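Local coordinates for calcium uptake protein 3, mitochondrial (Homo sapiens, PDB 6AGI) that senses mitochondrial calcium through its EF-hands and, as a disulfide-linked heterodimer with MICU1, regulates the calcium uniporter channel in the central nervous system and skeletal muscle, at residues 6-11 with 147-152; 22-27 with 35-40; 90-95 with 208-213; 253-258 with 290-295. All coordinates share one frame; numbering follows the deposited sequence.

Contact 1. Residues 6-11 with 147-152; sequences EDLDLY and EEKRAM
Lys149 lays its aliphatic chain across the ring of Tyr11, and this overlap is the closest part of the contact. Its CB stands over one ring face, 4.2 Å from the ring centroid of Tyr11 and 16° off the ring normal, which makes a CH-pi contact. Farther along the same chain, Lys149 CD reaches Tyr11 CE2 at 3.4 Å and also lies near the hydroxyl oxygen. The Tyr11 ring gets there with CG opposite the carbonyl carbon (chi1 -57°). Beside it, Leu8 enters between two residues one helical turn apart: CD1 meets Lys149 CE at 3.9 Å, while CD2 meets Met152 CB, also at 3.9 Å, the two side chains crossing at about a right angle. Leu8 is buried; Leu153 and Gln156 of helix 147-158 and Arg20 of helix 14-22 also touch it. The other side is loose. Asp7, exposed and poorly ordered, offers CB to Lys149 CE at 3.7 Å, but its OD1 stays 5.3 Å from Lys149 NZ, so the opposite charges do not pair directly. Arg150 only skirts the Tyr11 ring with CG and is hydrogen-bonded through its guanidinium to Ile143 O; the Tyr11 hydroxyl has a weak bond to Asp146. The N-terminal turn is therefore held to helix 147-158 by carbon-to-carbon packing, with charge attraction probably adding little at this partly solvent-facing edge.

Contact 2. Residues 22-27 with 35-40; sequences FASIEC and PYDFIL
Ser24 donates its hydroxyl to the carboxylate of Asp37, OG to OD2 at 2.7 Å, using the syn lone pair of that oxygen. The serine OG sits between its backbone N and carbonyl carbon (chi1 79°), and from there it faces helix 35-43. Phe22 O and Asp37 OD1 lie 3.2 Å apart, both acceptors and not hydrogen-bonded. A further meeting is apolar. Phe22 CE1 reaches Leu40 CB at 3.9 Å, the side chains crossing at about a right angle, and the same ring carbon also lies 3.7 Å from Leu40 C, so the ring leans on the backbone of the helix as well. Farther out, Asp37 OD2 also accepts from Thr34 N, just before the helix, so two donors fix this one oxygen. Without the carboxylate, as with an alanine here, the Ser24 hydroxyl and the Thr34 amide are likely to lose their shared acceptor. Ser24 is itself positioned by a classic beta bulge, in which Ser24 and Ile25 both face Phe32 of the antiparallel strand 30-32. Met33 and Pro47 lie against the Phe22 ring. The contact thus joins the end of helix 14-22 and the bulged residue just before strand 25-27 to helix 35-43, whose Phe38 packs in turn on Tyr93 and Leu96 of helix 90-101.

Contact 3. Residues 90-95 with 208-213; sequences YTEYLF and TDTTLL
Glu92 and Thr210 meet head-on, carboxylate to hydroxyl. Thr210 OG1 donates to Glu92 OE1 at 2.8 Å, arriving on the syn side and 22° out of the carboxylate plane. The Glu92 chain runs extended beyond CG, with CG pointing away from its own backbone N (chi1 -152°), which carries the carboxylate across to the loop before helix 211-217. Leu212 runs antiparallel alongside it, its CD1 3.7 Å from Glu92 CG, so the same side chain makes a polar contact at its end and an apolar one along its stem. One turn on, Phe95 offers its ring edge to Leu212, CD2 to CD1 at 4.4 Å. The Phe95 ring also meets Phe127 edge-to-face and packs on Met315 of the second subunit. Thr210 is the N-cap of helix 211-217, and its OG1 accepts weakly from Leu213 N at 3.4 Å. With an alanine in place of Glu92 the Thr210 hydroxyl would probably be left without its acceptor and Leu212 without the stem it packs on. With every touching residue buried, the carboxylate is gripped by a hydroxyl that also caps a helix; its charge would probably be eased by the positive end of that helix's dipole.

Contact 4. Residues 253-258 with 290-295; sequences MNTISE and GITFDE
Ile256 and Ile291 pair through their backbones as an antiparallel hydrogen-bonded pair. Ile256 N gives to Ile291 O at 3.0 Å, and Ile291 N returns a bond to Ile256 O at 2.9 Å. CA-H...O contacts flank this pair, among them Thr292 CA to Asn254 O at 3.5 Å. A side chain adds to the backbone grip: Glu258, bent at chi2 (97°), curls its carboxylate over Gly290 N, which donates to OE2 at 3.0 Å from above the carboxylate plane, 45° out of it, and weakly to OE1. OE2 also accepts from Lys289 N. The apolar part is modest. Ile256 CG1 comes to Ile291 CB at 4.2 Å, and Glu258 CG rests on Ile291 CG1 at 4.0 Å, while Phe296 touches both isoleucines. On the other face Thr255 CG2 and Thr292 CG2 meet at 4.1 Å. Gly290 leaves room here, because a side chain would run into Thr255 CB and the preceding carbonyl. Two short strands, each leading into a helix and joined by an antiparallel pair, are consistent with the link between the loops of paired EF-hands; residues 290-295 lie in the degenerate EF-hand 2.

Contact 2 opens and closes inside the loop that contact 1 spans, whereas contacts 1 and 3 interleave along the chain: 90-95 falls between the two segments of contact 1, and 208-213 comes after both. Contacts 2 and 3 are neighbours, their centres about 11 Å apart, and touch through Phe38 of helix 35-43 and Tyr93 of helix 90-101; the centres of contacts 1 and 2 are about 20 Å apart. These three lie in the N-terminal lobe, which carries the EF-hand 1 calcium site. Contact 4 comes last and stands apart, about 45 Å from contact 1 between centres and across the middle of the chain, in the lobe that holds EF-hands 2 and 3.

Contact 1. Residues 6-11 with 147-152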
loop_
_atom_site.group_PDB
_atom_site.type_symbol
_atom_site.label_atom_id
_atom_site.label_comp_id
_atom_site.label_asym_id
_atom_site.label_seq_id
_atom_site.Cartn_x
_atom_site.Cartn_y
_atom_site.Cartn_z
ATOM N N GLU B 6 16.771 9.102 -31.889
ATOM C CA GLU B 6 17.780 9.029 -30.836
ATOM C C GLU B 6 18.051 10.404 -30.246
ATOM O O GLU B 6 18.368 10.523 -29.057
ATOM C CB GLU B 6 19.072 8.424 -31.380
ATOM N N ASP B 7 17.947 11.451 -31.075
ATOM C CA ASP B 7 18.041 12.835 -30.629
ATOM C C ASP B 7 17.185 13.073 -29.398
ATOM O O ASP B 7 17.670 13.541 -28.360
ATOM C CB ASP B 7 17.593 13.789 -31.745
ATOM C CG ASP B 7 17.985 13.314 -33.124
ATOM O OD1 ASP B 7 19.193 13.295 -33.433
ATOM O OD2 ASP B 7 17.075 12.941 -33.898
ATOM N N LEU B 8 15.904 12.730 -29.499
ATOM C CA LEU B 8 14.947 13.176 -28.500
ATOM C C LEU B 8 14.894 12.296 -27.251
ATOM O O LEU B 8 14.264 12.701 -26.273
ATOM C CB LEU B 8 13.556 13.291 -29.128
ATOM C CG LEU B 8 13.199 14.692 -29.658
ATOM C CD1 LEU B 8 14.302 15.243 -30.545
ATOM C CD2 LEU B 8 11.889 14.667 -30.429
ATOM N N ASP B 9 15.552 11.131 -27.236
ATOM C CA ASP B 9 15.622 10.329 -26.014
ATOM C C ASP B 9 16.345 11.073 -24.902
ATOM O O ASP B 9 15.942 11.010 -23.734
ATOM C CB ASP B 9 16.343 9.015 -26.290
ATOM C CG ASP B 9 15.504 8.052 -27.055
ATOM O OD1 ASP B 9 14.306 7.904 -26.695
ATOM O OD2 ASP B 9 16.051 7.465 -28.026
ATOM N N LEU B 10 17.437 11.758 -25.245
ATOM C CA LEU B 10 18.227 12.471 -24.252
ATOM C C LEU B 10 17.391 13.487 -23.501
ATOM O O LEU B 10 17.727 13.842 -22.366
ATOM C CB LEU B 10 19.418 13.162 -24.924
ATOM C CG LEU B 10 20.467 12.259 -25.574
ATOM C CD1 LEU B 10 21.393 13.113 -26.425
ATOM C CD2 LEU B 10 21.258 11.451 -24.528
ATOM N N TYR B 11 16.300 13.938 -24.101
ATOM C CA TYR B 11 15.387 14.865 -23.461
ATOM C C TYR B 11 14.227 14.172 -22.735
ATOM O O TYR B 11 13.402 14.863 -22.136
ATOM C CB TYR B 11 14.885 15.859 -24.516
ATOM C CG TYR B 11 16.034 16.587 -25.189
ATOM C CD1 TYR B 11 16.569 17.750 -24.637
ATOM C CD2 TYR B 11 16.605 16.097 -26.358
ATOM C CE1 TYR B 11 17.625 18.401 -25.233
ATOM C CE2 TYR B 11 17.664 16.752 -26.965
ATOM C CZ TYR B 11 18.173 17.900 -26.397
ATOM O OH TYR B 11 19.234 18.554 -26.999
ATOM N N GLU B 147 14.846 24.505 -26.273
ATOM C CA GLU B 147 13.399 24.651 -26.276
ATOM C C GLU B 147 12.785 23.987 -27.500
ATOM O O GLU B 147 11.721 23.376 -27.401
ATOM C CB GLU B 147 13.031 26.133 -26.194
ATOM C CG GLU B 147 13.117 26.701 -24.769
ATOM C CD GLU B 147 14.544 27.110 -24.306
ATOM O OE1 GLU B 147 15.547 27.009 -25.076
ATOM O OE2 GLU B 147 14.646 27.546 -23.137
ATOM N N GLU B 148 13.427 24.102 -28.668
ATOM C CA GLU B 148 12.853 23.515 -29.879
ATOM C C GLU B 148 12.817 21.991 -29.801
ATOM O O GLU B 148 11.858 21.360 -30.267
ATOM C CB GLU B 148 13.632 23.974 -31.107
ATOM C CG GLU B 148 12.783 24.006 -32.373
ATOM C CD GLU B 148 13.544 23.571 -33.620
ATOM O OE1 GLU B 148 14.794 23.509 -33.572
ATOM O OE2 GLU B 148 12.888 23.293 -34.651
ATOM N N LYS B 149 13.838 21.378 -29.210
ATOM C CA LYS B 149 13.828 19.921 -29.132
ATOM C C LYS B 149 12.862 19.443 -28.062
ATOM O O LYS B 149 12.190 18.417 -28.240
ATOM C CB LYS B 149 15.237 19.372 -28.885
ATOM C CG LYS B 149 15.954 19.076 -30.196
ATOM C CD LYS B 149 17.218 18.272 -30.016
ATOM C CE LYS B 149 17.501 17.409 -31.251
ATOM N NZ LYS B 149 17.237 18.115 -32.546
ATOM N N ARG B 150 12.787 20.164 -26.943
ATOM C CA ARG B 150 11.768 19.870 -25.940
ATOM C C ARG B 150 10.357 20.027 -26.509
ATOM O O ARG B 150 9.458 19.227 -26.210
ATOM C CB ARG B 150 11.985 20.757 -24.722
ATOM C CG ARG B 150 12.834 20.055 -23.711
ATOM C CD ARG B 150 13.812 20.996 -23.059
ATOM N NE ARG B 150 13.123 21.818 -22.080
ATOM C CZ ARG B 150 13.537 23.011 -21.675
ATOM N NH1 ARG B 150 14.668 23.544 -22.142
ATOM N NH2 ARG B 150 12.814 23.662 -20.782
ATOM N N ALA B 151 10.144 21.058 -27.321
ATOM C CA ALA B 151 8.849 21.244 -27.957
ATOM C C ALA B 151 8.552 20.094 -28.905
ATOM O O ALA B 151 7.407 19.640 -28.994
ATOM C CB ALA B 151 8.803 22.581 -28.690
ATOM N N MET B 152 9.565 19.610 -29.631
ATOM C CA MET B 152 9.319 18.487 -30.531
ATOM C C MET B 152 8.940 17.234 -29.753
ATOM O O MET B 152 8.028 16.504 -30.150
ATOM C CB MET B 152 10.547 18.226 -31.404
ATOM C CG MET B 152 10.226 17.800 -32.841
ATOM S SD MET B 152 11.755 17.420 -33.728
ATOM C CE MET B 152 12.718 18.927 -33.478
#

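Contact 2. Residues 22-27 with 35-40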
loop_
_atom_site.group_PDB
_atom_site.type_symbol
_atom_site.label_atom_id
_atom_site.label_comp_id
_atom_site.label_asym_id
_atom_site.label_seq_id
_atom_site.Cartn_x
_atom_site.Cartn_y
_atom_site.Cartn_z
ATOM N N PHE B 22 8.310 1.487 -28.478
ATOM C CA PHE B 22 7.296 0.568 -28.961
ATOM C C PHE B 22 6.278 1.200 -29.898
ATOM O O PHE B 22 5.551 0.464 -30.567
ATOM C CB PHE B 22 6.588 -0.073 -27.784
ATOM C CG PHE B 22 7.360 -1.200 -27.172
ATOM C CD1 PHE B 22 7.251 -2.483 -27.686
ATOM C CD2 PHE B 22 8.188 -0.993 -26.083
ATOM C CE1 PHE B 22 7.944 -3.524 -27.129
ATOM C CE2 PHE B 22 8.890 -2.049 -25.508
ATOM C CZ PHE B 22 8.772 -3.309 -26.032
ATOM N N ALA B 23 6.203 2.525 -29.970
ATOM C CA ALA B 23 5.181 3.162 -30.790
ATOM C C ALA B 23 5.485 2.997 -32.275
ATOM O O ALA B 23 6.645 2.962 -32.690
ATOM C CB ALA B 23 5.061 4.645 -30.431
ATOM N N SER B 24 4.420 2.920 -33.085
ATOM C CA SER B 24 4.568 2.722 -34.522
ATOM C C SER B 24 3.724 3.661 -35.386
ATOM O O SER B 24 3.862 3.615 -36.614
ATOM C CB SER B 24 4.291 1.252 -34.914
ATOM O OG SER B 24 2.913 0.921 -34.995
ATOM N N ILE B 25 2.856 4.493 -34.812
ATOM C CA ILE B 25 1.971 5.354 -35.595
ATOM C C ILE B 25 2.362 6.804 -35.342
ATOM O O ILE B 25 2.506 7.225 -34.186
ATOM C CB ILE B 25 0.488 5.146 -35.228
ATOM C CG1 ILE B 25 0.113 3.666 -35.239
ATOM C CG2 ILE B 25 -0.413 5.914 -36.163
ATOM C CD1 ILE B 25 0.195 3.022 -36.582
ATOM N N GLU B 26 2.490 7.576 -36.412
ATOM C CA GLU B 26 2.670 9.011 -36.299
ATOM C C GLU B 26 1.520 9.673 -37.043
ATOM O O GLU B 26 1.169 9.247 -38.145
ATOM C CB GLU B 26 4.026 9.423 -36.872
ATOM C CG GLU B 26 4.254 10.920 -36.952
ATOM C CD GLU B 26 3.785 11.541 -38.261
ATOM O OE1 GLU B 26 4.151 11.037 -39.348
ATOM O OE2 GLU B 26 3.025 12.522 -38.195
ATOM N N CYS B 27 0.934 10.716 -36.466
ATOM C CA CYS B 27 -0.067 11.479 -37.209
ATOM C C CYS B 27 -0.002 12.926 -36.743
ATOM O O CYS B 27 -0.339 13.217 -35.593
ATOM C CB CYS B 27 -1.473 10.893 -37.011
ATOM S SG CYS B 27 -2.832 12.026 -37.496
ATOM N N PRO B 35 -2.804 -1.138 -30.379
ATOM C CA PRO B 35 -3.073 -2.128 -29.321
ATOM C C PRO B 35 -2.066 -3.267 -29.320
ATOM O O PRO B 35 -1.634 -3.701 -28.240
ATOM C CB PRO B 35 -4.493 -2.590 -29.632
ATOM C CG PRO B 35 -5.100 -1.390 -30.327
ATOM C CD PRO B 35 -4.011 -0.813 -31.161
ATOM N N TYR B 36 -1.637 -3.742 -30.497
ATOM C CA TYR B 36 -0.567 -4.741 -30.512
ATOM C C TYR B 36 0.720 -4.161 -29.913
ATOM O O TYR B 36 1.357 -4.794 -29.057
ATOM C CB TYR B 36 -0.318 -5.267 -31.936
ATOM C CG TYR B 36 0.593 -6.476 -31.991
ATOM C CD1 TYR B 36 0.552 -7.445 -30.989
ATOM C CD2 TYR B 36 1.475 -6.665 -33.037
ATOM C CE1 TYR B 36 1.382 -8.567 -31.022
ATOM C CE2 TYR B 36 2.320 -7.787 -33.088
ATOM C CZ TYR B 36 2.266 -8.736 -32.075
ATOM O OH TYR B 36 3.080 -9.861 -32.097
ATOM N N ASP B 37 1.069 -2.918 -30.278
ATOM C CA ASP B 37 2.295 -2.334 -29.746
ATOM C C ASP B 37 2.251 -2.229 -28.234
ATOM O O ASP B 37 3.280 -2.422 -27.571
ATOM C CB ASP B 37 2.531 -0.928 -30.299
ATOM C CG ASP B 37 3.000 -0.920 -31.720
ATOM O OD1 ASP B 37 3.852 -1.768 -32.075
ATOM O OD2 ASP B 37 2.558 -0.011 -32.456
ATOM N N PHE B 38 1.067 -1.968 -27.671
ATOM C CA PHE B 38 0.945 -1.972 -26.227
ATOM C C PHE B 38 1.129 -3.380 -25.651
ATOM O O PHE B 38 1.846 -3.567 -24.652
ATOM C CB PHE B 38 -0.375 -1.356 -25.819
ATOM C CG PHE B 38 -0.629 -1.479 -24.368
ATOM C CD1 PHE B 38 0.005 -0.643 -23.461
ATOM C CD2 PHE B 38 -1.451 -2.493 -23.895
ATOM C CE1 PHE B 38 -0.206 -0.784 -22.129
ATOM C CE2 PHE B 38 -1.660 -2.639 -22.551
ATOM C CZ PHE B 38 -1.039 -1.777 -21.670
ATOM N N ILE B 39 0.459 -4.374 -26.242
ATOM C CA ILE B 39 0.636 -5.757 -25.790
ATOM C C ILE B 39 2.115 -6.137 -25.752
ATOM O O ILE B 39 2.591 -6.779 -24.803
ATOM C CB ILE B 39 -0.171 -6.726 -26.666
ATOM C CG1 ILE B 39 -1.679 -6.418 -26.525
ATOM C CG2 ILE B 39 0.161 -8.165 -26.290
ATOM C CD1 ILE B 39 -2.585 -7.284 -27.396
ATOM N N LEU B 40 2.854 -5.777 -26.806
ATOM C CA LEU B 40 4.286 -6.038 -26.813
ATOM C C LEU B 40 4.985 -5.246 -25.721
ATOM O O LEU B 40 5.821 -5.795 -24.987
ATOM C CB LEU B 40 4.869 -5.726 -28.191
ATOM C CG LEU B 40 4.406 -6.727 -29.264
ATOM C CD1 LEU B 40 4.812 -6.363 -30.690
ATOM C CD2 LEU B 40 4.864 -8.144 -28.903
#

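Contact 3. Residues 90-95 with 208-213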
loop_
_atom_site.group_PDB
_atom_site.type_symbol
_atom_site.label_atom_id
_atom_site.label_comp_id
_atom_site.label_asym_id
_atom_site.label_seq_id
_atom_site.Cartn_x
_atom_site.Cartn_y
_atom_site.Cartn_z
ATOM N N TYR B 90 0.427 8.546 -25.490
ATOM C CA TYR B 90 1.340 8.364 -24.364
ATOM C C TYR B 90 0.604 8.374 -23.014
ATOM O O TYR B 90 0.852 7.518 -22.139
ATOM C CB TYR B 90 2.418 9.438 -24.412
ATOM C CG TYR B 90 3.279 9.420 -23.177
ATOM C CD1 TYR B 90 3.966 8.264 -22.811
ATOM C CD2 TYR B 90 3.428 10.563 -22.384
ATOM C CE1 TYR B 90 4.742 8.225 -21.685
ATOM C CE2 TYR B 90 4.219 10.535 -21.248
ATOM C CZ TYR B 90 4.873 9.359 -20.903
ATOM O OH TYR B 90 5.671 9.316 -19.782
ATOM N N THR B 91 -0.238 9.394 -22.794
ATOM C CA THR B 91 -1.053 9.438 -21.585
ATOM C C THR B 91 -1.892 8.181 -21.440
ATOM O O THR B 91 -2.032 7.623 -20.345
ATOM C CB THR B 91 -1.940 10.678 -21.580
ATOM O OG1 THR B 91 -1.168 11.820 -21.990
ATOM C CG2 THR B 91 -2.510 10.883 -20.175
ATOM N N GLU B 92 -2.504 7.764 -22.537
ATOM C CA GLU B 92 -3.382 6.610 -22.539
ATOM C C GLU B 92 -2.590 5.352 -22.179
ATOM O O GLU B 92 -3.057 4.491 -21.417
ATOM C CB GLU B 92 -3.995 6.581 -23.938
ATOM C CG GLU B 92 -5.311 6.000 -24.200
ATOM C CD GLU B 92 -5.946 6.718 -25.393
ATOM O OE1 GLU B 92 -6.414 7.871 -25.236
ATOM O OE2 GLU B 92 -5.869 6.168 -26.517
ATOM N N TYR B 93 -1.377 5.248 -22.724
ATOM C CA TYR B 93 -0.396 4.249 -22.321
ATOM C C TYR B 93 -0.191 4.249 -20.813
ATOM O O TYR B 93 -0.211 3.189 -20.168
ATOM C CB TYR B 93 0.909 4.568 -23.034
ATOM C CG TYR B 93 2.115 3.772 -22.622
ATOM C CD1 TYR B 93 2.075 2.384 -22.487
ATOM C CD2 TYR B 93 3.283 4.427 -22.277
ATOM C CE1 TYR B 93 3.216 1.680 -22.104
ATOM C CE2 TYR B 93 4.392 3.746 -21.889
ATOM C CZ TYR B 93 4.370 2.379 -21.805
ATOM O OH TYR B 93 5.533 1.761 -21.402
ATOM N N LEU B 94 0.091 5.434 -20.249
ATOM C CA LEU B 94 0.277 5.571 -18.802
ATOM C C LEU B 94 -0.947 5.074 -18.039
ATOM O O LEU B 94 -0.822 4.307 -17.078
ATOM C CB LEU B 94 0.594 7.025 -18.463
ATOM C CG LEU B 94 1.976 7.542 -18.861
ATOM C CD1 LEU B 94 2.361 8.813 -18.091
ATOM C CD2 LEU B 94 3.026 6.408 -18.641
ATOM N N PHE B 95 -2.137 5.524 -18.444
ATOM C CA PHE B 95 -3.391 4.999 -17.902
ATOM C C PHE B 95 -3.400 3.468 -17.873
ATOM O O PHE B 95 -3.612 2.859 -16.815
ATOM C CB PHE B 95 -4.549 5.538 -18.739
ATOM C CG PHE B 95 -5.922 5.110 -18.284
ATOM C CD1 PHE B 95 -6.363 5.377 -16.998
ATOM C CD2 PHE B 95 -6.788 4.467 -19.163
ATOM C CE1 PHE B 95 -7.652 5.001 -16.595
ATOM C CE2 PHE B 95 -8.056 4.087 -18.765
ATOM C CZ PHE B 95 -8.489 4.358 -17.488
ATOM N N THR B 208 -7.063 14.898 -30.904
ATOM C CA THR B 208 -7.108 13.717 -31.757
ATOM C C THR B 208 -7.818 12.545 -31.075
ATOM O O THR B 208 -7.436 12.114 -29.983
ATOM C CB THR B 208 -5.690 13.307 -32.148
ATOM O OG1 THR B 208 -5.207 14.175 -33.176
ATOM C CG2 THR B 208 -5.662 11.881 -32.650
ATOM N N ASP B 209 -8.826 11.997 -31.749
ATOM C CA ASP B 209 -9.555 10.861 -31.201
ATOM C C ASP B 209 -8.645 9.641 -31.154
ATOM O O ASP B 209 -7.689 9.522 -31.919
ATOM C CB ASP B 209 -10.785 10.545 -32.061
ATOM C CG ASP B 209 -12.024 11.287 -31.612
ATOM O OD1 ASP B 209 -11.901 12.181 -30.747
ATOM O OD2 ASP B 209 -13.113 10.999 -32.155
ATOM N N THR B 210 -8.924 8.745 -30.217
ATOM C CA THR B 210 -8.099 7.571 -30.006
ATOM C C THR B 210 -9.025 6.378 -29.838
ATOM O O THR B 210 -10.256 6.522 -29.806
ATOM C CB THR B 210 -7.172 7.704 -28.785
ATOM O OG1 THR B 210 -7.941 7.990 -27.609
ATOM C CG2 THR B 210 -6.099 8.780 -28.991
ATOM N N THR B 211 -8.426 5.182 -29.761
ATOM C CA THR B 211 -9.238 3.978 -29.602
ATOM C C THR B 211 -9.973 3.970 -28.270
ATOM O O THR B 211 -11.170 3.682 -28.227
ATOM C CB THR B 211 -8.381 2.725 -29.791
ATOM O OG1 THR B 211 -8.205 2.493 -31.197
ATOM C CG2 THR B 211 -8.994 1.490 -29.083
ATOM N N LEU B 212 -9.291 4.295 -27.167
ATOM C CA LEU B 212 -9.998 4.282 -25.888
ATOM C C LEU B 212 -11.036 5.395 -25.827
ATOM O O LEU B 212 -12.101 5.223 -25.222
ATOM C CB LEU B 212 -9.015 4.382 -24.723
ATOM C CG LEU B 212 -8.334 3.034 -24.498
ATOM C CD1 LEU B 212 -7.415 3.104 -23.294
ATOM C CD2 LEU B 212 -9.373 1.883 -24.362
ATOM N N LEU B 213 -10.766 6.518 -26.487
ATOM C CA LEU B 213 -11.706 7.630 -26.479
ATOM C C LEU B 213 -13.012 7.270 -27.210
ATOM O O LEU B 213 -14.115 7.525 -26.702
ATOM C CB LEU B 213 -11.009 8.824 -27.113
ATOM C CG LEU B 213 -11.046 10.194 -26.477
ATOM C CD1 LEU B 213 -10.640 10.107 -25.033
ATOM C CD2 LEU B 213 -10.084 11.087 -27.266
#

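Contact 4. Residues 253-258 with 290-295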
loop_
_atom_site.group_PDB
_atom_site.type_symbol
_atom_site.label_atom_id
_atom_site.label_comp_id
_atom_site.label_asym_id
_atom_site.label_seq_id
_atom_site.Cartn_x
_atom_site.Cartn_y
_atom_site.Cartn_z
ATOM N N MET B 253 -0.402 -26.100 -23.362
ATOM C CA MET B 253 -0.760 -26.960 -22.247
ATOM C C MET B 253 -1.663 -26.195 -21.269
ATOM O O MET B 253 -1.937 -25.003 -21.434
ATOM C CB MET B 253 0.506 -27.457 -21.552
ATOM C CG MET B 253 1.460 -28.339 -22.381
ATOM S SD MET B 253 0.806 -29.574 -23.528
ATOM C CE MET B 253 0.650 -30.940 -22.398
ATOM N N ASN B 254 -2.155 -26.899 -20.245
ATOM C CA ASN B 254 -2.849 -26.242 -19.139
ATOM C C ASN B 254 -1.886 -25.584 -18.168
ATOM O O ASN B 254 -2.304 -24.712 -17.394
ATOM C CB ASN B 254 -3.716 -27.230 -18.353
ATOM C CG ASN B 254 -4.886 -27.752 -19.152
ATOM O OD1 ASN B 254 -4.747 -28.635 -20.015
ATOM N ND2 ASN B 254 -6.069 -27.215 -18.856
ATOM N N THR B 255 -0.610 -25.957 -18.206
ATOM C CA THR B 255 0.349 -25.557 -17.192
ATOM C C THR B 255 1.558 -24.905 -17.830
ATOM O O THR B 255 1.981 -25.300 -18.922
ATOM C CB THR B 255 0.876 -26.757 -16.372
ATOM O OG1 THR B 255 1.304 -27.813 -17.256
ATOM C CG2 THR B 255 -0.211 -27.279 -15.484
ATOM N N ILE B 256 2.125 -23.899 -17.127
ATOM C CA ILE B 256 3.494 -23.461 -17.371
ATOM C C ILE B 256 4.401 -24.110 -16.335
ATOM O O ILE B 256 3.968 -24.477 -15.231
ATOM C CB ILE B 256 3.671 -21.922 -17.359
ATOM C CG1 ILE B 256 3.575 -21.370 -15.929
ATOM C CG2 ILE B 256 2.730 -21.255 -18.352
ATOM C CD1 ILE B 256 3.884 -19.866 -15.828
ATOM N N SER B 257 5.669 -24.285 -16.707
ATOM C CA SER B 257 6.642 -24.819 -15.764
ATOM C C SER B 257 6.900 -23.814 -14.646
ATOM O O SER B 257 6.730 -22.600 -14.813
ATOM C CB SER B 257 7.948 -25.183 -16.469
ATOM O OG SER B 257 8.666 -24.025 -16.847
ATOM N N GLU B 258 7.303 -24.339 -13.485
ATOM C CA GLU B 258 7.685 -23.484 -12.364
ATOM C C GLU B 258 8.987 -22.738 -12.628
ATOM O O GLU B 258 9.211 -21.657 -12.074
ATOM C CB GLU B 258 7.791 -24.317 -11.091
ATOM C CG GLU B 258 6.451 -24.868 -10.647
ATOM C CD GLU B 258 6.179 -26.288 -11.094
ATOM O OE1 GLU B 258 6.658 -26.693 -12.171
ATOM O OE2 GLU B 258 5.462 -26.996 -10.352
ATOM N N GLY B 290 3.735 -28.070 -12.612
ATOM C CA GLY B 290 3.102 -27.123 -13.501
ATOM C C GLY B 290 2.109 -26.246 -12.769
ATOM O O GLY B 290 1.408 -26.682 -11.850
ATOM N N ILE B 291 1.953 -25.027 -13.266
ATOM C CA ILE B 291 1.053 -24.046 -12.689
ATOM C C ILE B 291 -0.080 -23.808 -13.665
ATOM O O ILE B 291 0.156 -23.534 -14.845
ATOM C CB ILE B 291 1.808 -22.742 -12.373
ATOM C CG1 ILE B 291 2.948 -23.055 -11.401
ATOM C CG2 ILE B 291 0.877 -21.661 -11.823
ATOM C CD1 ILE B 291 2.477 -23.355 -9.983
ATOM N N THR B 292 -1.307 -23.911 -13.177
ATOM C CA THR B 292 -2.457 -23.700 -14.040
ATOM C C THR B 292 -2.735 -22.198 -14.193
ATOM O O THR B 292 -2.197 -21.361 -13.453
ATOM C CB THR B 292 -3.655 -24.480 -13.485
ATOM O OG1 THR B 292 -4.163 -23.833 -12.313
ATOM C CG2 THR B 292 -3.233 -25.887 -13.109
ATOM N N PHE B 293 -3.564 -21.838 -15.181
ATOM C CA PHE B 293 -3.819 -20.411 -15.384
ATOM C C PHE B 293 -4.528 -19.801 -14.188
ATOM O O PHE B 293 -4.305 -18.630 -13.851
ATOM C CB PHE B 293 -4.660 -20.139 -16.617
ATOM C CG PHE B 293 -4.940 -18.685 -16.819
ATOM C CD1 PHE B 293 -3.917 -17.796 -17.140
ATOM C CD2 PHE B 293 -6.225 -18.196 -16.690
ATOM C CE1 PHE B 293 -4.179 -16.431 -17.340
ATOM C CE2 PHE B 293 -6.496 -16.836 -16.877
ATOM C CZ PHE B 293 -5.472 -15.951 -17.199
ATOM N N ASP B 294 -5.418 -20.561 -13.558
ATOM C CA ASP B 294 -6.116 -20.012 -12.411
ATOM C C ASP B 294 -5.129 -19.662 -11.312
ATOM O O ASP B 294 -5.287 -18.643 -10.631
ATOM C CB ASP B 294 -7.168 -20.996 -11.909
ATOM C CG ASP B 294 -8.470 -20.870 -12.659
ATOM O OD1 ASP B 294 -8.615 -19.888 -13.429
ATOM O OD2 ASP B 294 -9.335 -21.766 -12.491
ATOM N N GLU B 295 -4.111 -20.509 -11.120
ATOM C CA GLU B 295 -3.128 -20.282 -10.063
ATOM C C GLU B 295 -2.241 -19.095 -10.390
ATOM O O GLU B 295 -1.917 -18.291 -9.511
ATOM C CB GLU B 295 -2.291 -21.547 -9.835
ATOM C CG GLU B 295 -3.107 -22.732 -9.339
ATOM C CD GLU B 295 -2.356 -24.037 -9.414
ATOM O OE1 GLU B 295 -1.193 -24.025 -9.863
ATOM O OE2 GLU B 295 -2.957 -25.084 -9.078
#